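PDB 2GFG: BH2851 from Bacillus halodurans, which is of unknown function but, as a putative adenylate cyclase of the CYTH family, probably acts on a phosphate-bearing substrate. Local coordinates for residues 85-90 / 96-101; 68-73 / 103-108. All coordinates share one frame; numbering follows the deposited sequence.

Contact 1. Residues 85-90 / 96-101; sequences KQEAKL and HFPSGE
From Leu90 and His96, whose CA atoms lie 5.6 Å apart, the chain doubles back along helix 85-94 toward Glu87 and Pro98, where the CA separation is 6.7 Å. Segment 96-101 belongs to the loop that joins two consecutive helices, 85-94 and 101-108, on the outside of the CYTH barrel. A nearly straight but long and weak hydrogen bond crosses the turn, 3.4 Å from His96 N to Leu90 O. Ser94 OG also bonds Leu90 O; its bond to His96 ND1 in the modelled copy is less certain, because the ring has two positions. Leu90 lies against the returning backbone, its CB 3.9 Å from His96 O.

One turn earlier, Glu87 reaches out with an extended chain and lays OE2 3.8 Å from CB of Pro98, the two side chains meeting at a slant. Its other oxygen, OE1, accepts the backbone N-H of Ser84 at the start of the helix, the N3-to-N-cap half of a capping box; this anchors the carboxylate beside the proline, whose ring also touches Leu83. A water links the two backbones, donating to Glu87 O at 2.6 Å and to His96 O at 2.7 Å.

Contact 2. Residues 68-73 / 103-108; sequences LKQPHP and MDALRD
Ala105 CB presses on Leu68 CD2 at 3.5 Å, tighter than usual for two methyl carbons, and this is the centre of the packing between strand 63-71 and helix 101-108. The neighbouring Leu106 adds a second hold: its CD2 lies 3.8 Å from Leu68 CD1 and 4.1 Å from Leu68 CD2, so one leucine methyl of the helix meets the forked end of the strand leucine, the two side chains passing at a slant. With CG anti to the backbone N (chi1 176°), Leu68 extends both branches across to the helix.

Two residues on, Gln70 takes the polar flank. Its CG sits between the backbone N and the carbonyl carbon (chi1 62°), and the extended chain beyond brings OE1 over the same alanine methyl, 3.7 Å from Ala105 CB. The other end of the amide is bridged to the helix by a water, which accepts from Gln70 NE2 at 2.8 Å and donates to Ala105 O at 3.0 Å. Small Ala105 thus meets both strand residues.

Strand and helix run roughly the same way, their short axes 37° apart and 9.7 Å at closest approach. The strand is fixed from both edges: Leu68 and Gln70 make backbone hydrogen bonds to Thr79 and Leu77, and Lys69 to Ala54. Lys69 points to the opposite face, where NZ makes a salt bridge with Glu7 and lies near Arg56. Beneath the contact Leu55 of strand 54-60 touches both Leu68 and Leu106, while Ile113, in the loop before strand 117-131, packs on selenomethionine Met103 and Arg107, so the helix is wedged between the barrel wall and that loop.

Along the chain, contact 1 is nested inside the loop closed by contact 2: strand 63-71 is followed by strand 76-83, helix 85-94, the loop through 96-101 and helix 101-108, which returns to pack on strand 63-71. The centres lie about 17 Å apart. The selenomethionine methyl of Met103 packs against the loop backbone, CE lying 3.1 Å from Phe97 O and 3.3 Å from Pro98 O, so the two contacts touch there. Contact 1 fixes the loop beside helix 85-94 and contact 2 sets helix 101-108 on strand 63-71, both on the outside of the antiparallel barrel, whose interior in CYTH relatives binds the phosphate-bearing substrate.

Contact 1. Residues 85-90 / 96-101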
loop_
_atom_site.group_PDB
_atom_site.type_symbol
_atom_site.label_atom_id
_atom_site.label_comp_id
_atom_site.label_asym_id
_atom_site.label_seq_id
_atom_site.Cartn_x
_atom_site.Cartn_y
_atom_site.Cartn_z
ATOM N N LYS A 85 8.643 15.331 -9.933
ATOM C CA LYS A 85 7.496 15.272 -10.853
ATOM C C LYS A 85 7.948 14.826 -12.275
ATOM O O LYS A 85 7.272 14.026 -12.916
ATOM C CB LYS A 85 6.784 16.637 -10.912
ATOM C CG LYS A 85 5.427 16.619 -11.631
ATOM C CD LYS A 85 4.796 18.006 -11.661
ATOM C CE LYS A 85 3.450 17.996 -12.384
ATOM N NZ LYS A 85 2.852 19.380 -12.484
ATOM N N GLN A 86 9.123 15.324 -12.717
ATOM C CA GLN A 86 9.733 14.928 -14.016
ATOM C C GLN A 86 9.953 13.423 -14.094
ATOM O O GLN A 86 9.597 12.780 -15.086
ATOM C CB GLN A 86 11.090 15.647 -14.210
ATOM C CG GLN A 86 11.938 15.166 -15.502
ATOM C CD GLN A 86 13.461 15.378 -15.353
ATOM O OE1 GLN A 86 14.011 15.314 -14.241
ATOM N NE2 GLN A 86 14.147 15.591 -16.484
ATOM N N GLU A 87 10.625 12.885 -13.071
ATOM C CA GLU A 87 10.957 11.461 -13.016
ATOM C C GLU A 87 9.706 10.612 -12.923
ATOM O O GLU A 87 9.586 9.602 -13.607
ATOM C CB GLU A 87 11.887 11.174 -11.829
ATOM C CG GLU A 87 13.277 11.793 -11.984
ATOM C CD GLU A 87 14.193 11.526 -10.788
ATOM O OE1 GLU A 87 13.714 11.555 -9.639
ATOM O OE2 GLU A 87 15.406 11.325 -11.010
ATOM N N ALA A 88 8.767 11.044 -12.085
ATOM C CA ALA A 88 7.483 10.360 -11.928
ATOM C C ALA A 88 6.696 10.338 -13.252
ATOM O O ALA A 88 6.173 9.300 -13.655
ATOM C CB ALA A 88 6.652 11.039 -10.829
ATOM N N LYS A 89 6.654 11.482 -13.926
ATOM C CA LYS A 89 5.926 11.612 -15.197
ATOM C C LYS A 89 6.557 10.756 -16.315
ATOM O O LYS A 89 5.842 10.081 -17.065
ATOM C CB LYS A 89 5.854 13.084 -15.618
ATOM C CG LYS A 89 4.871 13.362 -16.756
ATOM C CD LYS A 89 4.310 14.799 -16.704
ATOM C CE LYS A 89 5.291 15.818 -17.233
ATOM N NZ LYS A 89 5.217 15.941 -18.719
ATOM N N LEU A 90 7.892 10.790 -16.415
ATOM C CA LEU A 90 8.630 9.931 -17.380
ATOM C C LEU A 90 8.327 8.454 -17.176
ATOM O O LEU A 90 8.137 7.722 -18.137
ATOM C CB LEU A 90 10.140 10.155 -17.268
ATOM C CG LEU A 90 10.696 11.292 -18.093
ATOM C CD1 LEU A 90 12.059 11.675 -17.601
ATOM C CD2 LEU A 90 10.735 10.907 -19.600
ATOM N N HIS A 96 10.162 4.971 -18.459
ATOM C CA HIS A 96 11.573 5.251 -18.185
ATOM C C HIS A 96 11.752 5.551 -16.694
ATOM O O HIS A 96 11.276 6.578 -16.198
ATOM C CB HIS A 96 12.065 6.425 -19.029
ATOM C CG HIS A 96 12.034 6.161 -20.504
ATOM N ND1 HIS A 96 11.184 6.828 -21.363
ATOM C CD2 HIS A 96 12.731 5.287 -21.270
ATOM C CE1 HIS A 96 11.366 6.383 -22.594
ATOM N NE2 HIS A 96 12.298 5.447 -22.566
ATOM N N PHE A 97 12.424 4.642 -15.987
ATOM C CA PHE A 97 12.602 4.761 -14.540
ATOM C C PHE A 97 14.003 5.253 -14.194
ATOM O O PHE A 97 14.957 5.024 -14.961
ATOM C CB PHE A 97 12.340 3.419 -13.876
ATOM C CG PHE A 97 11.006 2.834 -14.213
ATOM C CD1 PHE A 97 9.879 3.146 -13.451
ATOM C CD2 PHE A 97 10.855 2.001 -15.329
ATOM C CE1 PHE A 97 8.622 2.618 -13.781
ATOM C CE2 PHE A 97 9.618 1.468 -15.659
ATOM C CZ PHE A 97 8.493 1.776 -14.882
ATOM N N PRO A 98 14.140 5.942 -13.039
ATOM C CA PRO A 98 15.419 6.467 -12.646
ATOM C C PRO A 98 16.270 5.429 -11.933
ATOM O O PRO A 98 15.734 4.519 -11.278
ATOM C CB PRO A 98 15.043 7.592 -11.685
ATOM C CG PRO A 98 13.798 7.140 -11.051
ATOM C CD PRO A 98 13.100 6.232 -12.029
ATOM N N SER A 99 17.588 5.570 -12.059
ATOM C CA SER A 99 18.532 4.736 -11.332
ATOM C C SER A 99 18.421 5.006 -9.835
ATOM O O SER A 99 18.001 6.093 -9.416
ATOM C CB SER A 99 19.957 5.016 -11.802
ATOM O OG SER A 99 20.246 6.396 -11.719
ATOM N N GLY A 100 18.795 4.016 -9.036
ATOM C CA GLY A 100 18.682 4.110 -7.577
ATOM C C GLY A 100 18.412 2.768 -6.953
ATOM O O GLY A 100 18.501 1.736 -7.616
ATOM N N GLU A 101 18.053 2.783 -5.675
ATOM C CA GLU A 101 17.891 1.537 -4.887
ATOM C C GLU A 101 16.716 0.681 -5.352
ATOM O O GLU A 101 16.752 -0.538 -5.227
ATOM C CB GLU A 101 17.746 1.862 -3.396
ATOM C CG GLU A 101 19.033 2.433 -2.739
ATOM C CD GLU A 101 20.129 1.365 -2.489
ATOM O OE1 GLU A 101 19.913 0.172 -2.811
ATOM O OE2 GLU A 101 21.201 1.732 -1.951
HETATM O O HOH W 1 11.831 8.444 -14.382
#

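Contact 2. Residues 68-73 / 103-108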
loop_
_atom_site.group_PDB
_atom_site.type_symbol
_atom_site.label_atom_id
_atom_site.label_comp_id
_atom_site.label_asym_id
_atom_site.label_seq_id
_atom_site.Cartn_x
_atom_site.Cartn_y
_atom_site.Cartn_z
ATOM N N LEU A 68 9.205 -0.197 -4.035
ATOM C CA LEU A 68 9.145 -1.631 -4.255
ATOM C C LEU A 68 8.830 -2.320 -2.919
ATOM O O LEU A 68 9.316 -1.891 -1.865
ATOM C CB LEU A 68 10.482 -2.145 -4.807
ATOM C CG LEU A 68 10.628 -3.667 -5.016
ATOM C CD1 LEU A 68 9.623 -4.192 -6.037
ATOM C CD2 LEU A 68 12.054 -4.014 -5.437
ATOM N N LYS A 69 7.967 -3.341 -2.969
ATOM C CA LYS A 69 7.719 -4.241 -1.828
ATOM C C LYS A 69 8.042 -5.631 -2.274
ATOM O O LYS A 69 7.537 -6.067 -3.296
ATOM C CB LYS A 69 6.260 -4.194 -1.391
ATOM C CG LYS A 69 5.845 -2.908 -0.729
ATOM C CD LYS A 69 4.359 -2.941 -0.341
ATOM C CE LYS A 69 3.931 -1.641 0.333
ATOM N NZ LYS A 69 2.526 -1.689 0.840
ATOM N N GLN A 70 8.907 -6.328 -1.523
ATOM C CA GLN A 70 9.304 -7.720 -1.859
ATOM C C GLN A 70 9.321 -8.595 -0.603
ATOM O O GLN A 70 9.283 -8.073 0.510
ATOM C CB GLN A 70 10.682 -7.742 -2.556
ATOM C CG GLN A 70 11.836 -7.213 -1.704
ATOM C CD GLN A 70 13.114 -7.031 -2.505
ATOM O OE1 GLN A 70 13.536 -5.903 -2.767
ATOM N NE2 GLN A 70 13.729 -8.152 -2.922
ATOM N N PRO A 71 9.319 -9.938 -0.780
ATOM C CA PRO A 71 9.378 -10.845 0.377
ATOM C C PRO A 71 10.624 -10.654 1.275
ATOM O O PRO A 71 11.676 -10.200 0.810
ATOM C CB PRO A 71 9.388 -12.234 -0.269
ATOM C CG PRO A 71 8.731 -12.048 -1.567
ATOM C CD PRO A 71 9.129 -10.690 -2.041
ATOM N N HIS A 72 10.468 -10.987 2.550
ATOM C CA HIS A 72 11.521 -10.820 3.556
ATOM C C HIS A 72 11.223 -11.788 4.701
ATOM O O HIS A 72 10.058 -12.113 4.927
ATOM C CB HIS A 72 11.524 -9.374 4.065
ATOM C CG HIS A 72 12.801 -8.965 4.721
ATOM N ND1 HIS A 72 12.933 -8.857 6.091
ATOM C CD2 HIS A 72 14.006 -8.635 4.200
ATOM C CE1 HIS A 72 14.165 -8.477 6.382
ATOM N NE2 HIS A 72 14.835 -8.334 5.252
ATOM N N PRO A 73 12.284 -12.320 5.386
ATOM C CA PRO A 73 12.043 -13.263 6.502
ATOM C C PRO A 73 10.876 -12.846 7.418
ATOM O O PRO A 73 9.934 -13.619 7.603
ATOM C CB PRO A 73 13.370 -13.247 7.253
ATOM C CG PRO A 73 14.393 -13.032 6.179
ATOM C CD PRO A 73 13.730 -12.153 5.122
HETATM N N MSE A 103 15.488 0.582 -8.596
HETATM C CA MSE A 103 16.004 0.001 -9.846
HETATM C C MSE A 103 16.947 -1.175 -9.549
HETATM O O MSE A 103 16.832 -2.245 -10.162
HETATM C CB MSE A 103 16.740 1.093 -10.655
HETATM C CG MSE A 103 17.408 0.631 -11.952
HETATM SE SE MSE A 103 16.197 0.460 -13.406
HETATM C CE MSE A 103 15.812 2.296 -13.705
ATOM N N ASP A 104 17.854 -0.975 -8.583
ATOM C CA ASP A 104 18.827 -2.015 -8.184
ATOM C C ASP A 104 18.136 -3.290 -7.700
ATOM O O ASP A 104 18.494 -4.382 -8.109
ATOM C CB ASP A 104 19.753 -1.491 -7.081
ATOM C CG ASP A 104 20.714 -0.408 -7.573
ATOM O OD1 ASP A 104 20.900 -0.257 -8.817
ATOM O OD2 ASP A 104 21.292 0.290 -6.709
ATOM N N ALA A 105 17.148 -3.130 -6.818
ATOM C CA ALA A 105 16.395 -4.270 -6.266
ATOM C C ALA A 105 15.567 -4.998 -7.343
ATOM O O ALA A 105 15.377 -6.208 -7.262
ATOM C CB ALA A 105 15.501 -3.815 -5.143
ATOM N N LEU A 106 15.055 -4.242 -8.329
ATOM C CA LEU A 106 14.320 -4.841 -9.458
ATOM C C LEU A 106 15.247 -5.697 -10.307
ATOM O O LEU A 106 14.908 -6.832 -10.661
ATOM C CB LEU A 106 13.664 -3.754 -10.337
ATOM C CG LEU A 106 12.477 -2.988 -9.758
ATOM C CD1 LEU A 106 12.042 -1.910 -10.723
ATOM C CD2 LEU A 106 11.316 -3.913 -9.441
ATOM N N ARG A 107 16.438 -5.160 -10.603
ATOM C CA ARG A 107 17.449 -5.890 -11.378
ATOM C C ARG A 107 17.997 -7.113 -10.616
ATOM O O ARG A 107 18.283 -8.132 -11.225
ATOM C CB ARG A 107 18.591 -4.945 -11.816
ATOM C CG ARG A 107 18.145 -3.949 -12.906
ATOM C CD ARG A 107 19.317 -3.246 -13.629
ATOM N NE ARG A 107 19.735 -2.004 -12.948
ATOM C CZ ARG A 107 20.102 -0.857 -13.572
ATOM N NH1 ARG A 107 20.005 -0.722 -14.910
ATOM N NH2 ARG A 107 20.484 0.193 -12.840
ATOM N N ASP A 108 18.073 -7.020 -9.276
ATOM C CA ASP A 108 18.459 -8.193 -8.433
ATOM C C ASP A 108 17.402 -9.323 -8.494
ATOM O O ASP A 108 17.723 -10.485 -8.276
ATOM C CB ASP A 108 18.678 -7.781 -6.970
ATOM C CG ASP A 108 19.918 -6.910 -6.774
ATOM O OD1 ASP A 108 20.733 -6.766 -7.719
ATOM O OD2 ASP A 108 20.077 -6.364 -5.663
HETATM O O HOH W 2 15.850 -7.576 -4.645
#